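Local coordinates for acetylated cis-Golgi protein, involved in ER-to-Golgi transport (Saccharomyces cerevisiae, PDB 6G8Y), which is the yeast GRASP65 homologue Grh1, a PDZ-domain protein of the cis-Golgi involved in transport from the endoplasmic reticulum to the Golgi, at residues F31-V36 with V74-A79. Residues are numbered along the deposited sequence; the frame is centred on the assembly and turned at random.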
ATOM      1  N   PHE A  31      12.508  -3.068  -9.275  1.00 55.46           N
ATOM      2  CA  PHE A  31      11.418  -2.111  -9.017  1.00 51.95           C
ATOM      3  C   PHE A  31      10.826  -2.429  -7.652  1.00 49.04           C
ATOM      4  O   PHE A  31      10.549  -3.593  -7.364  1.00 41.32           O
ATOM      5  CB  PHE A  31      10.311  -2.215 -10.072  1.00 57.11           C
ATOM      6  CG  PHE A  31      10.700  -1.691 -11.432  1.00 65.47           C
ATOM      7  CD1 PHE A  31      11.160  -0.382 -11.587  1.00 65.28           C
ATOM      8  CD2 PHE A  31      10.577  -2.497 -12.568  1.00 71.82           C
ATOM      9  CE1 PHE A  31      11.512   0.106 -12.841  1.00 70.32           C
ATOM     10  CE2 PHE A  31      10.923  -2.014 -13.826  1.00 74.35           C
ATOM     11  CZ  PHE A  31      11.392  -0.710 -13.963  1.00 73.28           C
ATOM     12  N   PHE A  32      10.627  -1.402  -6.826  1.00 35.14           N
ATOM     13  CA  PHE A  32      10.142  -1.592  -5.446  1.00 31.97           C
ATOM     14  C   PHE A  32       8.930  -0.715  -5.191  1.00 23.63           C
ATOM     15  O   PHE A  32       9.039   0.432  -4.773  1.00 19.98           O
ATOM     16  CB  PHE A  32      11.284  -1.316  -4.484  1.00 36.56           C
ATOM     17  CG  PHE A  32      12.492  -2.140  -4.786  1.00 42.20           C
ATOM     18  CD1 PHE A  32      12.493  -3.497  -4.504  1.00 41.63           C
ATOM     19  CD2 PHE A  32      13.597  -1.579  -5.431  1.00 46.58           C
ATOM     20  CE1 PHE A  32      13.592  -4.283  -4.818  1.00 52.63           C
ATOM     21  CE2 PHE A  32      14.704  -2.356  -5.740  1.00 46.24           C
ATOM     22  CZ  PHE A  32      14.701  -3.709  -5.435  1.00 46.91           C
ATOM     23  N   ASP A  33       7.771  -1.279  -5.490  1.00 19.02           N
ATOM     24  CA  ASP A  33       6.514  -0.545  -5.565  1.00 18.92           C
ATOM     25  C   ASP A  33       5.748  -0.792  -4.266  1.00 17.96           C
ATOM     26  O   ASP A  33       5.141  -1.847  -4.082  1.00 17.94           O
ATOM     27  CB  ASP A  33       5.698  -1.022  -6.762  1.00 19.17           C
ATOM     28  CG  ASP A  33       6.255  -0.549  -8.104  1.00 22.19           C
ATOM     29  OD1 ASP A  33       6.929   0.492  -8.156  1.00 26.69           O
ATOM     30  OD2 ASP A  33       5.971  -1.217  -9.128  1.00 25.47           O
ATOM     31  N   TYR A  34       5.777   0.185  -3.368  1.00 15.69           N
ATOM     32  CA  TYR A  34       5.061   0.075  -2.098  1.00 14.94           C
ATOM     33  C   TYR A  34       3.621   0.525  -2.300  1.00 13.69           C
ATOM     34  O   TYR A  34       3.363   1.506  -2.998  1.00 15.19           O
ATOM     35  CB  TYR A  34       5.685   0.989  -1.048  1.00 17.77           C
ATOM     36  CG  TYR A  34       6.925   0.438  -0.438  1.00 21.41           C
ATOM     37  CD1 TYR A  34       6.840  -0.522   0.573  1.00 22.73           C
ATOM     38  CD2 TYR A  34       8.177   0.893  -0.824  1.00 27.47           C
ATOM     39  CE1 TYR A  34       7.965  -1.025   1.180  1.00 30.38           C
ATOM     40  CE2 TYR A  34       9.327   0.383  -0.224  1.00 33.75           C
ATOM     41  CZ  TYR A  34       9.205  -0.572   0.782  1.00 37.59           C
ATOM     42  OH  TYR A  34      10.313  -1.087   1.403  1.00 37.65           O
ATOM     43  N   ILE A  35       2.684  -0.193  -1.674  1.00 13.53           N
ATOM     44  CA  ILE A  35       1.319   0.299  -1.565  1.00 13.25           C
ATOM     45  C   ILE A  35       1.277   1.339  -0.465  1.00 13.57           C
ATOM     46  O   ILE A  35       1.546   1.039   0.695  1.00 16.05           O
ATOM     47  CB  ILE A  35       0.313  -0.807  -1.198  1.00 15.45           C
ATOM     48  CG1 ILE A  35       0.379  -1.972  -2.165  1.00 19.61           C
ATOM     49  CG2 ILE A  35      -1.090  -0.239  -1.139  1.00 15.42           C
ATOM     50  CD1 ILE A  35       0.421  -1.551  -3.588  1.00 18.76           C
ATOM     51  N   VAL A  36       0.923   2.558  -0.847  1.00 12.96           N
ATOM     52  CA  VAL A  36       0.796   3.661   0.108  1.00 13.93           C
ATOM     53  C   VAL A  36      -0.650   4.069   0.387  1.00 13.31           C
ATOM     54  O   VAL A  36      -0.928   4.766   1.363  1.00 15.52           O
ATOM     55  CB  VAL A  36       1.678   4.863  -0.314  1.00 15.94           C
ATOM     56  CG1 VAL A  36       3.144   4.453  -0.261  1.00 17.65           C
ATOM     57  CG2 VAL A  36       1.318   5.411  -1.680  1.00 16.19           C
ATOM     58  N   VAL A  74      -5.432   1.263  -6.254  1.00 12.18           N
ATOM     59  CA  VAL A  74      -4.301   1.028  -5.364  1.00 12.29           C
ATOM     60  C   VAL A  74      -3.288   2.128  -5.648  1.00 11.99           C
ATOM     61  O   VAL A  74      -2.823   2.275  -6.790  1.00 13.40           O
ATOM     62  CB  VAL A  74      -3.691  -0.361  -5.648  1.00 14.72           C
ATOM     63  CG1 VAL A  74      -2.510  -0.658  -4.742  1.00 15.97           C
ATOM     64  CG2 VAL A  74      -4.788  -1.419  -5.500  1.00 16.45           C
ATOM     65  N   ASN A  75      -2.952   2.894  -4.622  1.00 11.55           N
ATOM     66  CA  ASN A  75      -1.981   3.980  -4.724  1.00 11.80           C
ATOM     67  C   ASN A  75      -0.595   3.471  -4.439  1.00 11.63           C
ATOM     68  O   ASN A  75      -0.346   2.929  -3.353  1.00 12.48           O
ATOM     69  CB  ASN A  75      -2.323   5.127  -3.768  1.00 13.05           C
ATOM     70  CG  ASN A  75      -3.766   5.578  -3.892  1.00 14.64           C
ATOM     71  OD1 ASN A  75      -4.545   5.381  -2.985  1.00 15.08           O
ATOM     72  ND2 ASN A  75      -4.133   6.191  -5.037  1.00 18.66           N
ATOM     73  N   ILE A  76       0.317   3.678  -5.399  1.00 12.89           N
ATOM     74  CA  ILE A  76       1.661   3.142  -5.314  1.00 14.48           C
ATOM     75  C   ILE A  76       2.686   4.252  -5.240  1.00 15.62           C
ATOM     76  O   ILE A  76       2.512   5.292  -5.859  1.00 17.58           O
ATOM     77  CB  ILE A  76       1.918   2.221  -6.515  1.00 16.53           C
ATOM     78  CG1 ILE A  76       1.081   0.939  -6.301  1.00 20.69           C
ATOM     79  CG2 ILE A  76       3.396   1.894  -6.690  1.00 16.99           C
ATOM     80  CD1 ILE A  76       1.103   0.021  -7.474  1.00 23.27           C
ATOM     81  N   TRP A  77       3.728   4.001  -4.467  1.00 15.37           N
ATOM     82  CA  TRP A  77       4.959   4.807  -4.434  0.57 18.37           C
ATOM     83  C   TRP A  77       6.078   3.911  -4.935  1.00 18.41           C
ATOM     84  O   TRP A  77       6.350   2.881  -4.317  1.00 16.55           O
ATOM     85  CB  TRP A  77       5.259   5.230  -2.992  0.57 20.70           C
ATOM     86  CG  TRP A  77       6.627   5.876  -2.757  0.57 24.16           C
ATOM     87  CD1 TRP A  77       7.693   5.321  -2.105  0.57 23.47           C
ATOM     88  CD2 TRP A  77       7.042   7.187  -3.160  0.57 24.87           C
ATOM     89  NE1 TRP A  77       8.741   6.208  -2.064  0.57 25.06           N
ATOM     90  CE2 TRP A  77       8.375   7.357  -2.712  0.57 26.03           C
ATOM     91  CE3 TRP A  77       6.419   8.238  -3.852  0.57 25.35           C
ATOM     92  CZ2 TRP A  77       9.100   8.534  -2.937  0.57 27.66           C
ATOM     93  CZ3 TRP A  77       7.148   9.412  -4.079  0.57 28.46           C
ATOM     94  CH2 TRP A  77       8.475   9.543  -3.618  0.57 29.42           C
ATOM     95  N   SER A  78       6.733   4.291  -6.019  1.00 20.18           N
ATOM     96  CA  SER A  78       7.900   3.534  -6.496  1.00 24.82           C
ATOM     97  C   SER A  78       9.135   4.049  -5.763  1.00 26.59           C
ATOM     98  O   SER A  78       9.473   5.232  -5.901  1.00 29.52           O
ATOM     99  CB  SER A  78       8.067   3.720  -8.002  1.00 31.05           C
ATOM    100  OG  SER A  78       9.191   2.988  -8.461  1.00 37.79           O
ATOM    101  N   ALA A  79       9.799   3.171  -5.003  1.00 25.94           N
ATOM    102  CA  ALA A  79      10.897   3.562  -4.108  1.00 31.88           C
ATOM    103  C   ALA A  79      12.075   4.189  -4.832  1.00 38.23           C
ATOM    104  O   ALA A  79      12.598   5.219  -4.386  1.00 46.48           O
ATOM    105  CB  ALA A  79      11.368   2.380  -3.279  1.00 31.47           C
TER
HETATM  106  O   HOH W   1      11.363   1.515  -7.750  1.00 29.25           O
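Ile35 reaches across to Val74 and Ile76 at the tight end of this antiparallel pairing. Its CG1 lies anti to the carbonyl carbon (chi1 -55°), and chi2 of -46° then turns CD1 in against their side chains, meeting Val74 CG1 at 3.3 Å, closer than usual van der Waals contact, and Ile76 CG1 at 3.7 Å. Branched aliphatic residues suit this buried end, since they favour extended backbone and bring no polar groups needing partners. Trimming Ile35 to an alanine would probably open a gap beside Val74 and Ile76. On the same face, Ile76 CG2 touches Asp33 CB, whose carboxylate turns to Arg85 in a salt bridge, which probably offsets the buried charge. On the face of Tyr34 and Trp77, Val36 CG1 packs 3.5 Å from Trp77 CB.

Tyr34 and Trp77 form a hydrogen-bonded pair, Tyr34 N to Trp77 O and Trp77 N to Tyr34 O both 2.9 Å, and Val36 N to Asn75 O extends the ladder. Both are partly exposed, and the indole leads away to meet the Phe84 ring; large aromatics suit this solvent border.

Toward Phe32 the side-chain packing thins and becomes wetter, although the backbone bond from Ala79 N to Phe32 O holds. Ala79, small enough to sit against the backbone, places CB 3.9 Å from Phe32 CB and at the edge of the Tyr34 ring, while a water links Phe32 N with Ser78 OG, 2.7 Å from the latter.

Segments 33-36 and 74-78 run 136° apart, a strongly twisted pairing within the antiparallel sheet of this PDZ domain. Strand 33-38 also pairs with 19-20 and 41-47, and strand 71-78 with 83-90; helix 2-10, probably vector-derived tag rather than native fold, lies on Tyr34, Val36 and Trp77, whereas Trp20 touches Ile35 and Ile76.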